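Long-range contacts in acyltransferase (Streptococcus pneumoniae, PDB 5UG1), which probably transfers acetyl groups onto peptidoglycan, as the C-terminal catalytic domain of O-acetyltransferase A: residues Asp4-Ile9 against Pro55-Ile60; Thr40-Met45 against Val78-Lys83; Asp72-Ile77 against Ala110-Leu115; His86-Thr91 against Thr166-Ala171. All blocks are in the same frame, centred on the assembly; numbering follows the deposited sequence.

Interaction 1: Asp4-Ile9 against Pro55-Ile60; sequences DGTMLI and PKTVVI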
# COMPACT_ATOMS: atom_id res chain seq x y z
N ASP A 4 0.50 -14.32 14.00
CA ASP A 4 -0.19 -13.08 13.74
C ASP A 4 0.80 -11.94 13.68
O ASP A 4 1.91 -12.02 14.22
CB ASP A 4 -1.25 -12.83 14.80
CG ASP A 4 -2.61 -12.58 14.20
OD1 ASP A 4 -2.89 -11.41 13.86
OD2 ASP A 4 -3.37 -13.55 14.03
N GLY A 5 0.39 -10.87 13.01
CA GLY A 5 1.27 -9.74 12.83
C GLY A 5 1.08 -9.08 11.48
O GLY A 5 0.45 -9.65 10.58
N THR A 6 1.65 -7.89 11.33
CA THR A 6 1.51 -7.09 10.12
C THR A 6 2.88 -6.58 9.70
O THR A 6 3.62 -6.01 10.51
CB THR A 6 0.57 -5.91 10.36
OG1 THR A 6 -0.69 -6.40 10.85
CG2 THR A 6 0.35 -5.14 9.08
N MET A 7 3.24 -6.84 8.44
CA MET A 7 4.40 -6.24 7.80
C MET A 7 3.92 -5.41 6.62
O MET A 7 3.15 -5.90 5.78
CB MET A 7 5.40 -7.30 7.33
CG MET A 7 6.63 -6.71 6.64
SD MET A 7 7.85 -7.92 6.20
CE MET A 7 8.64 -8.26 7.77
N LEU A 8 4.35 -4.15 6.57
CA LEU A 8 4.13 -3.29 5.42
C LEU A 8 5.41 -3.24 4.60
O LEU A 8 6.49 -3.00 5.15
CB LEU A 8 3.71 -1.89 5.87
CG LEU A 8 3.31 -0.91 4.76
CD1 LEU A 8 2.26 0.04 5.28
CD2 LEU A 8 4.53 -0.12 4.25
N ILE A 9 5.30 -3.52 3.30
CA ILE A 9 6.40 -3.39 2.35
C ILE A 9 6.00 -2.26 1.42
O ILE A 9 5.04 -2.41 0.65
CB ILE A 9 6.65 -4.68 1.56
CG1 ILE A 9 6.87 -5.88 2.48
CG2 ILE A 9 7.80 -4.49 0.55
CD1 ILE A 9 6.41 -7.19 1.84
N PRO A 55 4.74 -12.13 8.41
CA PRO A 55 3.63 -12.47 9.30
C PRO A 55 2.33 -12.55 8.51
O PRO A 55 2.32 -12.34 7.30
CB PRO A 55 3.62 -11.29 10.28
CG PRO A 55 4.00 -10.13 9.38
CD PRO A 55 5.05 -10.69 8.44
N LYS A 56 1.24 -12.79 9.23
CA LYS A 56 -0.03 -13.16 8.60
C LYS A 56 -0.52 -12.07 7.64
O LYS A 56 -0.94 -12.37 6.52
CB LYS A 56 -1.09 -13.44 9.65
CG LYS A 56 -2.40 -13.90 9.04
CD LYS A 56 -3.45 -14.15 10.07
CE LYS A 56 -4.31 -12.92 10.27
NZ LYS A 56 -5.38 -13.18 11.29
N THR A 57 -0.53 -10.82 8.07
CA THR A 57 -1.08 -9.75 7.26
C THR A 57 0.05 -9.01 6.56
O THR A 57 1.00 -8.55 7.21
CB THR A 57 -1.91 -8.80 8.11
OG1 THR A 57 -2.81 -9.56 8.93
CG2 THR A 57 -2.72 -7.89 7.22
N VAL A 58 -0.05 -8.90 5.24
CA VAL A 58 0.94 -8.26 4.38
C VAL A 58 0.32 -7.02 3.76
O VAL A 58 -0.76 -7.10 3.14
CB VAL A 58 1.44 -9.23 3.29
CG1 VAL A 58 2.59 -8.61 2.51
CG2 VAL A 58 1.82 -10.58 3.90
N VAL A 59 0.97 -5.88 3.92
CA VAL A 59 0.52 -4.63 3.32
C VAL A 59 1.50 -4.25 2.22
O VAL A 59 2.68 -4.03 2.49
CB VAL A 59 0.38 -3.51 4.36
CG1 VAL A 59 -0.30 -2.31 3.71
CG2 VAL A 59 -0.43 -4.00 5.58
N ILE A 60 0.99 -4.15 0.99
CA ILE A 60 1.79 -3.77 -0.17
C ILE A 60 1.44 -2.32 -0.47
O ILE A 60 0.37 -2.02 -1.02
CB ILE A 60 1.52 -4.68 -1.38
CG1 ILE A 60 1.77 -6.15 -1.04
CG2 ILE A 60 2.37 -4.23 -2.60
CD1 ILE A 60 3.18 -6.47 -0.45
O HOH W 1 -2.35 -9.95 11.39

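Interaction 2: Thr40-Met45 against Val78-Lys83; sequences TANEIM and VKNLPK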
# COMPACT_ATOMS: atom_id res chain seq x y z
N THR A 40 9.73 -4.98 -6.93
CA THR A 40 10.66 -5.37 -5.88
C THR A 40 9.93 -5.75 -4.60
O THR A 40 10.43 -6.58 -3.83
CB THR A 40 11.69 -4.26 -5.60
OG1 THR A 40 11.03 -3.09 -5.12
CG2 THR A 40 12.47 -3.90 -6.85
N ALA A 41 8.75 -5.17 -4.36
CA ALA A 41 7.93 -5.58 -3.22
C ALA A 41 7.52 -7.04 -3.32
O ALA A 41 7.45 -7.76 -2.30
CB ALA A 41 6.69 -4.69 -3.12
N ASN A 42 7.20 -7.50 -4.54
CA ASN A 42 6.94 -8.91 -4.79
C ASN A 42 8.13 -9.77 -4.36
O ASN A 42 7.97 -10.80 -3.70
CB ASN A 42 6.65 -9.11 -6.29
CG ASN A 42 5.82 -10.36 -6.58
OD1 ASN A 42 5.68 -11.24 -5.72
ND2 ASN A 42 5.27 -10.45 -7.80
N GLU A 43 9.34 -9.35 -4.75
CA GLU A 43 10.55 -10.09 -4.39
C GLU A 43 10.80 -10.03 -2.89
O GLU A 43 11.13 -11.05 -2.27
CB GLU A 43 11.73 -9.54 -5.18
CG GLU A 43 11.58 -9.68 -6.72
CD GLU A 43 12.43 -8.68 -7.48
OE1 GLU A 43 13.05 -7.81 -6.83
OE2 GLU A 43 12.48 -8.75 -8.73
N ILE A 44 10.64 -8.85 -2.28
CA ILE A 44 10.78 -8.69 -0.83
C ILE A 44 9.78 -9.58 -0.09
O ILE A 44 10.13 -10.24 0.90
CB ILE A 44 10.60 -7.21 -0.42
CG1 ILE A 44 11.75 -6.36 -0.98
CG2 ILE A 44 10.53 -7.06 1.11
CD1 ILE A 44 11.58 -4.87 -0.72
N MET A 45 8.53 -9.62 -0.58
CA MET A 45 7.50 -10.45 0.04
C MET A 45 7.91 -11.91 0.12
O MET A 45 7.86 -12.53 1.19
CB MET A 45 6.18 -10.32 -0.73
CG MET A 45 5.04 -11.12 -0.09
SD MET A 45 3.52 -11.06 -1.04
CE MET A 45 4.03 -11.94 -2.53
N VAL A 78 -0.23 -10.69 -6.33
CA VAL A 78 -1.40 -11.38 -5.80
C VAL A 78 -1.25 -12.88 -5.97
O VAL A 78 -1.53 -13.65 -5.05
CB VAL A 78 -2.67 -10.85 -6.47
CG1 VAL A 78 -3.85 -11.81 -6.20
CG2 VAL A 78 -2.96 -9.43 -5.99
N LYS A 79 -0.77 -13.32 -7.14
CA LYS A 79 -0.56 -14.75 -7.36
C LYS A 79 0.46 -15.32 -6.38
O LYS A 79 0.32 -16.46 -5.91
CB LYS A 79 -0.10 -14.98 -8.81
CG LYS A 79 0.41 -16.39 -9.11
CD LYS A 79 -0.73 -17.39 -9.25
CE LYS A 79 -0.21 -18.81 -9.42
NZ LYS A 79 0.76 -18.94 -10.55
N ASN A 80 1.48 -14.55 -6.06
CA ASN A 80 2.61 -15.08 -5.31
C ASN A 80 2.45 -14.94 -3.81
O ASN A 80 3.32 -15.40 -3.06
CB ASN A 80 3.91 -14.41 -5.77
CG ASN A 80 4.51 -15.10 -7.00
OD1 ASN A 80 5.18 -16.12 -6.88
ND2 ASN A 80 4.25 -14.54 -8.18
N LEU A 81 1.36 -14.33 -3.34
CA LEU A 81 1.09 -14.29 -1.92
C LEU A 81 1.10 -15.71 -1.37
O LEU A 81 0.41 -16.58 -1.92
CB LEU A 81 -0.25 -13.62 -1.63
CG LEU A 81 -0.68 -13.54 -0.16
CD1 LEU A 81 0.08 -12.43 0.56
CD2 LEU A 81 -2.18 -13.34 -0.04
N PRO A 82 1.89 -16.00 -0.34
CA PRO A 82 1.98 -17.39 0.13
C PRO A 82 0.72 -17.77 0.87
O PRO A 82 0.02 -16.93 1.44
CB PRO A 82 3.19 -17.37 1.07
CG PRO A 82 3.89 -16.08 0.80
CD PRO A 82 2.83 -15.12 0.36
N LYS A 83 0.43 -19.07 0.84
CA LYS A 83 -0.67 -19.61 1.63
C LYS A 83 -0.55 -19.14 3.07
O LYS A 83 0.55 -19.06 3.63
CB LYS A 83 -0.64 -21.14 1.58
CG LYS A 83 -1.05 -21.71 0.23
CD LYS A 83 -1.03 -23.24 0.22
CE LYS A 83 0.20 -23.79 -0.51
NZ LYS A 83 0.13 -25.27 -0.72

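Interaction 3: Asp72-Ile77 against Ala110-Leu115; sequences DDWDSI and AYMREL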
# COMPACT_ATOMS: atom_id res chain seq x y z
N ASP A 72 0.64 -6.77 -15.03
CA ASP A 72 1.43 -7.94 -14.68
C ASP A 72 1.91 -7.88 -13.23
O ASP A 72 1.90 -8.90 -12.53
CB ASP A 72 2.61 -8.10 -15.62
CG ASP A 72 2.20 -8.56 -17.02
OD1 ASP A 72 1.02 -8.91 -17.20
OD2 ASP A 72 3.05 -8.57 -17.92
N ASP A 73 2.32 -6.70 -12.76
CA ASP A 73 2.87 -6.61 -11.41
C ASP A 73 1.82 -6.95 -10.35
O ASP A 73 2.11 -7.69 -9.41
CB ASP A 73 3.45 -5.21 -11.16
CG ASP A 73 4.93 -5.10 -11.59
OD1 ASP A 73 5.66 -6.10 -11.49
OD2 ASP A 73 5.35 -4.01 -12.04
N TRP A 74 0.60 -6.43 -10.49
CA TRP A 74 -0.38 -6.70 -9.44
C TRP A 74 -0.97 -8.08 -9.58
O TRP A 74 -1.27 -8.72 -8.57
CB TRP A 74 -1.47 -5.62 -9.45
CG TRP A 74 -0.96 -4.34 -8.93
CD1 TRP A 74 -0.79 -3.18 -9.62
CD2 TRP A 74 -0.51 -4.08 -7.59
NE1 TRP A 74 -0.27 -2.21 -8.79
CE2 TRP A 74 -0.09 -2.74 -7.54
CE3 TRP A 74 -0.43 -4.86 -6.43
CZ2 TRP A 74 0.41 -2.16 -6.38
CZ3 TRP A 74 0.04 -4.28 -5.28
CH2 TRP A 74 0.46 -2.95 -5.26
N ASP A 75 -1.14 -8.56 -10.82
CA ASP A 75 -1.46 -9.97 -11.02
C ASP A 75 -0.42 -10.86 -10.34
O ASP A 75 -0.77 -11.81 -9.64
CB ASP A 75 -1.50 -10.30 -12.51
CG ASP A 75 -2.78 -9.87 -13.17
OD1 ASP A 75 -3.72 -9.44 -12.46
OD2 ASP A 75 -2.83 -9.97 -14.42
N SER A 76 0.86 -10.54 -10.53
CA SER A 76 1.92 -11.40 -10.04
C SER A 76 2.00 -11.40 -8.52
O SER A 76 2.12 -12.46 -7.89
CB SER A 76 3.26 -10.98 -10.63
OG SER A 76 4.27 -11.85 -10.15
N ILE A 77 1.97 -10.22 -7.90
CA ILE A 77 2.15 -10.19 -6.45
C ILE A 77 0.96 -10.87 -5.77
O ILE A 77 1.12 -11.60 -4.80
CB ILE A 77 2.39 -8.75 -5.95
CG1 ILE A 77 3.10 -8.77 -4.59
CG2 ILE A 77 1.10 -7.95 -5.89
CD1 ILE A 77 3.65 -7.44 -4.20
N ALA A 110 -7.38 1.44 -10.23
CA ALA A 110 -8.64 0.78 -10.57
C ALA A 110 -8.48 -0.73 -10.61
O ALA A 110 -9.35 -1.47 -10.12
CB ALA A 110 -9.16 1.29 -11.92
N TYR A 111 -7.39 -1.21 -11.21
CA TYR A 111 -7.15 -2.65 -11.32
C TYR A 111 -6.93 -3.29 -9.95
O TYR A 111 -7.39 -4.42 -9.71
CB TYR A 111 -5.94 -2.89 -12.22
CG TYR A 111 -5.78 -4.33 -12.63
CD1 TYR A 111 -6.75 -4.95 -13.42
CD2 TYR A 111 -4.68 -5.07 -12.23
CE1 TYR A 111 -6.62 -6.26 -13.79
CE2 TYR A 111 -4.54 -6.40 -12.61
CZ TYR A 111 -5.52 -6.99 -13.40
OH TYR A 111 -5.42 -8.30 -13.79
N MET A 112 -6.22 -2.60 -9.05
CA MET A 112 -6.06 -3.09 -7.68
C MET A 112 -7.41 -3.19 -6.97
O MET A 112 -7.65 -4.14 -6.22
CB MET A 112 -5.13 -2.17 -6.89
CG MET A 112 -3.72 -2.05 -7.46
SD MET A 112 -2.80 -0.68 -6.75
CE MET A 112 -2.61 -1.29 -5.07
N ARG A 113 -8.29 -2.21 -7.18
CA ARG A 113 -9.64 -2.32 -6.65
C ARG A 113 -10.33 -3.58 -7.17
O ARG A 113 -11.04 -4.25 -6.42
CB ARG A 113 -10.46 -1.08 -7.00
CG ARG A 113 -9.96 0.20 -6.30
CD ARG A 113 -10.77 1.43 -6.70
NE ARG A 113 -10.10 2.63 -6.23
CZ ARG A 113 -9.59 3.58 -7.02
NH1 ARG A 113 -9.71 3.51 -8.34
NH2 ARG A 113 -8.98 4.63 -6.48
N GLU A 114 -10.11 -3.93 -8.45
CA GLU A 114 -10.78 -5.10 -9.00
C GLU A 114 -10.28 -6.37 -8.35
O GLU A 114 -11.07 -7.28 -8.05
CB GLU A 114 -10.58 -5.18 -10.52
CG GLU A 114 -11.02 -3.92 -11.24
CD GLU A 114 -11.18 -4.08 -12.74
OE1 GLU A 114 -10.32 -4.72 -13.39
OE2 GLU A 114 -12.17 -3.56 -13.27
N LEU A 115 -8.97 -6.44 -8.11
CA LEU A 115 -8.39 -7.61 -7.47
C LEU A 115 -8.88 -7.75 -6.04
O LEU A 115 -9.20 -8.86 -5.60
CB LEU A 115 -6.86 -7.52 -7.53
CG LEU A 115 -6.21 -7.70 -8.90
CD1 LEU A 115 -4.68 -7.50 -8.85
CD2 LEU A 115 -6.55 -9.07 -9.44

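Interaction 4: His86-Thr91 against Thr166-Ala171; sequences HMILVT and TALQTA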
# COMPACT_ATOMS: atom_id res chain seq x y z
N HIS A 86 -3.18 -12.86 4.68
CA HIS A 86 -4.11 -11.90 4.13
C HIS A 86 -3.30 -10.72 3.62
O HIS A 86 -2.28 -10.36 4.21
CB HIS A 86 -5.13 -11.43 5.17
CG HIS A 86 -6.30 -10.69 4.58
ND1 HIS A 86 -7.52 -11.30 4.34
CD2 HIS A 86 -6.43 -9.40 4.19
CE1 HIS A 86 -8.35 -10.41 3.82
NE2 HIS A 86 -7.72 -9.25 3.72
N MET A 87 -3.74 -10.12 2.52
CA MET A 87 -2.96 -9.11 1.83
C MET A 87 -3.79 -7.85 1.71
O MET A 87 -4.97 -7.90 1.38
CB MET A 87 -2.54 -9.61 0.45
CG MET A 87 -1.64 -8.70 -0.34
SD MET A 87 -1.39 -9.41 -1.99
CE MET A 87 0.38 -9.23 -2.08
N ILE A 88 -3.17 -6.71 1.99
CA ILE A 88 -3.80 -5.40 1.82
C ILE A 88 -3.07 -4.64 0.73
O ILE A 88 -1.84 -4.53 0.76
CB ILE A 88 -3.82 -4.63 3.15
CG1 ILE A 88 -4.76 -5.35 4.10
CG2 ILE A 88 -4.23 -3.19 2.95
CD1 ILE A 88 -4.79 -4.73 5.40
N LEU A 89 -3.82 -4.11 -0.25
CA LEU A 89 -3.24 -3.36 -1.36
C LEU A 89 -3.53 -1.87 -1.16
O LEU A 89 -4.70 -1.47 -1.04
CB LEU A 89 -3.81 -3.85 -2.69
CG LEU A 89 -3.76 -5.36 -2.92
CD1 LEU A 89 -4.49 -5.73 -4.21
CD2 LEU A 89 -2.33 -5.88 -2.94
N VAL A 90 -2.48 -1.05 -1.14
CA VAL A 90 -2.61 0.39 -0.99
C VAL A 90 -2.53 1.03 -2.38
O VAL A 90 -1.47 0.99 -3.03
CB VAL A 90 -1.55 0.97 -0.05
CG1 VAL A 90 -2.02 2.33 0.49
CG2 VAL A 90 -1.28 0.01 1.10
N THR A 91 -3.63 1.61 -2.85
CA THR A 91 -3.67 2.16 -4.19
C THR A 91 -2.76 3.38 -4.29
O THR A 91 -2.60 4.12 -3.32
CB THR A 91 -5.10 2.54 -4.60
OG1 THR A 91 -5.66 3.43 -3.62
CG2 THR A 91 -6.00 1.29 -4.77
N THR A 166 -7.68 1.35 8.81
CA THR A 166 -9.07 0.99 8.55
C THR A 166 -9.18 -0.28 7.72
O THR A 166 -10.05 -1.11 7.96
CB THR A 166 -9.78 2.16 7.87
OG1 THR A 166 -9.86 3.25 8.80
CG2 THR A 166 -11.20 1.77 7.47
N ALA A 167 -8.29 -0.45 6.73
CA ALA A 167 -8.26 -1.69 5.96
C ALA A 167 -7.91 -2.89 6.83
O ALA A 167 -8.51 -3.97 6.70
CB ALA A 167 -7.28 -1.56 4.80
N LEU A 168 -6.92 -2.74 7.72
CA LEU A 168 -6.59 -3.84 8.63
C LEU A 168 -7.77 -4.21 9.50
O LEU A 168 -8.04 -5.40 9.73
CB LEU A 168 -5.39 -3.46 9.49
CG LEU A 168 -4.06 -3.44 8.75
CD1 LEU A 168 -3.07 -2.54 9.46
CD2 LEU A 168 -3.51 -4.84 8.68
N GLN A 169 -8.50 -3.22 10.01
CA GLN A 169 -9.69 -3.53 10.79
C GLN A 169 -10.73 -4.25 9.94
O GLN A 169 -11.34 -5.22 10.38
CB GLN A 169 -10.29 -2.27 11.40
CG GLN A 169 -9.40 -1.62 12.44
CD GLN A 169 -10.13 -0.57 13.25
OE1 GLN A 169 -10.38 0.54 12.78
NE2 GLN A 169 -10.50 -0.93 14.48
N THR A 170 -10.92 -3.79 8.70
CA THR A 170 -11.81 -4.47 7.77
C THR A 170 -11.38 -5.91 7.55
O THR A 170 -12.22 -6.83 7.54
CB THR A 170 -11.83 -3.73 6.43
OG1 THR A 170 -12.36 -2.40 6.61
CG2 THR A 170 -12.67 -4.49 5.40
N ALA A 171 -10.08 -6.14 7.39
CA ALA A 171 -9.55 -7.46 7.07
C ALA A 171 -9.55 -8.41 8.26
O ALA A 171 -9.24 -9.59 8.08
CB ALA A 171 -8.12 -7.35 6.51

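Interaction 1: Asp4-Ile9 against Pro55-Ile60
Gly5 O accepts a hydrogen bond from Thr57 N at 2.9 Å, the first rung between two parallel strands. Met7 N donates to Thr57 O, Val59 N to Met7 O, and Ile9 N to Val59 O at 2.8 Å. Thr57, Met7 and Val59 each use both N-H and C=O, the pattern of a parallel pair. Thr6 CA also lies 3.3 Å from Thr57 O in a CA-H...O contact.

Side chains extend the contact on both faces. On one, the methyl CG2 of Thr6 touches Val59 CG2 at 3.8 Å, and Leu8 CD1 packs on Val59 CG1. With CG anti to the backbone N (chi1 -174°), Leu8 reaches across Val59. On the other face Ile9 CD1 meets both Ile60 CD1 and Val58 CG1.

The ring of Pro55 packs beside the start of the ladder. Its CD lies 3.6 Å from Met7 CB, and its CB sits against Gly5 C. Gly5 takes a backbone conformation suited to a residue without a side chain. Before the strands begin, Lys56 NZ and Asp4 OD2 form a long, weak salt bridge (3.4 Å), the two side chains pointing the same way. A water donates to Asp4 OD1 and Gly5 O and accepts from Thr57 OG1, so it links the two segments.

Strand 57-61 is central in the five-stranded parallel sheet, between 6-10 and 86-90. Strand 29-32 flanks 6-10. Helix 38-50 packs on Met7 and Ile9, and helix 150-171 on Thr6, Leu8 and Thr57.

Interaction 2: Thr40-Met45 against Val78-Lys83
Met45 reaches from helix 38-50 to Asn80, Leu81 and Pro82, at the C-terminal side of helix 70-80. The contact is mostly apolar. Met45 SD lies 4.0 Å from Leu81 CD1, with the two side chains crossing at about a right angle. The same sulfur is 4.3 Å from Pro82 CD. Beyond the sulfur the chain bends (chi3 66°). This turns the methyl CE of Met45 to the backbone of Asn80, 3.6 Å from Asn80 O and 3.7 Å from Leu81 N. CG of Met45 stands anti to the backbone N (chi1 -178°), and the chain up to the sulfur is extended, which lets the sulfur reach Leu81.

Both helices belong to the atypical alpha/beta hydrolase fold, around a parallel central sheet. Strand 57-61 lies between them in the chain. They pack on the same face of that sheet, with Met45 also touching Ile9.

No hydrogen bond crosses the contact. Asn42 OD1 comes to 3.6 Å from Asn80 CB, so an amide oxygen faces an aliphatic carbon. The two amide planes are 67° apart. Each amide nitrogen has its partner on Ser76 of helix 70-80. Asn80 ND2 is hydrogen-bonded to Ser76 O, one helical turn back. Asn42 ND2 makes a weak bond to Ser76 OG.

Interaction 3: Asp72-Ile77 against Ala110-Leu115
Tyr111 OH donates a hydrogen bond to Asp75 OD1. The distance, 2.4 Å, is very short, so its exact value is doubtful. The carboxylate comes to the edge of the ring, close to its plane. It is turned 59° from the ring plane, and the two side chains cross at about a right angle. This is the polar link between the two helix segments, and it lies toward the outer side of the contact.

Deeper in, Met112 crosses one face of the Trp74 indole obliquely. Met112 CG sits over the five-membered ring, 3.6 Å from its centroid and almost on the ring normal, a CH-pi contact. The sulfur SD is 3.9 Å from the same centroid but approaches obliquely, a Met-aromatic contact. A bend at the last torsion (chi3 68°) carries the methyl CE of Met112 over the rim of the six-membered ring, 3.4 Å from Trp74 CZ2. SD stands above the rim near CE2 and CZ2.

Leu115 packs nearer the Trp74 backbone. Its CD1 touches Trp74 CB at 3.8 Å and Trp74 O at 3.6 Å. Trp74 CB also rests at the edge of the Tyr111 ring, against CD2.

The segment axes run 10.4 Å apart at a crossing angle of -24°, so the helices are nearly parallel. Helices 70-80 and 102-118 are neighbours on one face of the sheet. The Trp74 side chain also packs on Ile60 of strand 57-61 and Leu89 of strand 86-90. Met112 also packs on Leu89, and helix 38-50 meets Trp74 through Thr38.

Interaction 4: His86-Thr91 against Thr166-Ala171
Ile88 reaches from strand 86-90 to three residues, Ala167, Leu168 and Ala171, of helix 150-171. Its CG1 branch stands anti to the carbonyl carbon (chi1 -68°) and continues extended (chi2 177°). That sends Ile88 CD1 out to Leu168 CD2 at 3.5 Å, with the two side chains crossing at about a right angle. The other branch, Ile88 CG2, packs on Ala167 CB at 3.9 Å. Ala171 CB lies farther from Ile88 CD1, at 4.4 Å.

His86 meets the last residue of the segment. Its CG is anti to the backbone N (chi1 -166°), which turns one face of the imidazole to Ala171. Ala171 O lies over the ring. On the same face Ala171 CB stands above and just beyond the CD2-NE2 edge, 3.4 Å from His86 NE2. The rotation of the ring is fixed by two outside hydrogen bonds. NE2 pairs with Thr123 OG1 and ND1 with Pro175 O, so both ring nitrogens are satisfied.

Strand and helix axes approach to 9.5 Å and run roughly antiparallel. Helix 150-171 lies on the face of the sheet opposite helix 102-118. Leu168 also packs on Thr57 of strand 57-61, while Ala167 and Ala171 touch strand 122-125.

How the interactions relate
The four contacts build one layered domain. Interactions 1 and 4 meet within the sheet, where Ile88 N lies 2.7 Å from Val58 O, a probable hydrogen bond. Interactions 2 and 3 share helix 70-80 and lie on the sheet face carrying Ile9 and Ile60. Ile60 CG2 is 3.5 Å from Trp74 CH2. The helix of interaction 4 packs on the other face. Ser12 and His145 of the methanesulfonyl pocket, with Asp142, probably form the catalytic triad. Ser12 follows strand 6-10 of interaction 1. The side chain of Leu8 is about 11 Å from the bound methanesulfonic acid. The side chain of Trp74 is about 12 Å from the bound methanesulfonic acid. The sodium ion is about 6 Å from the His86 side chain.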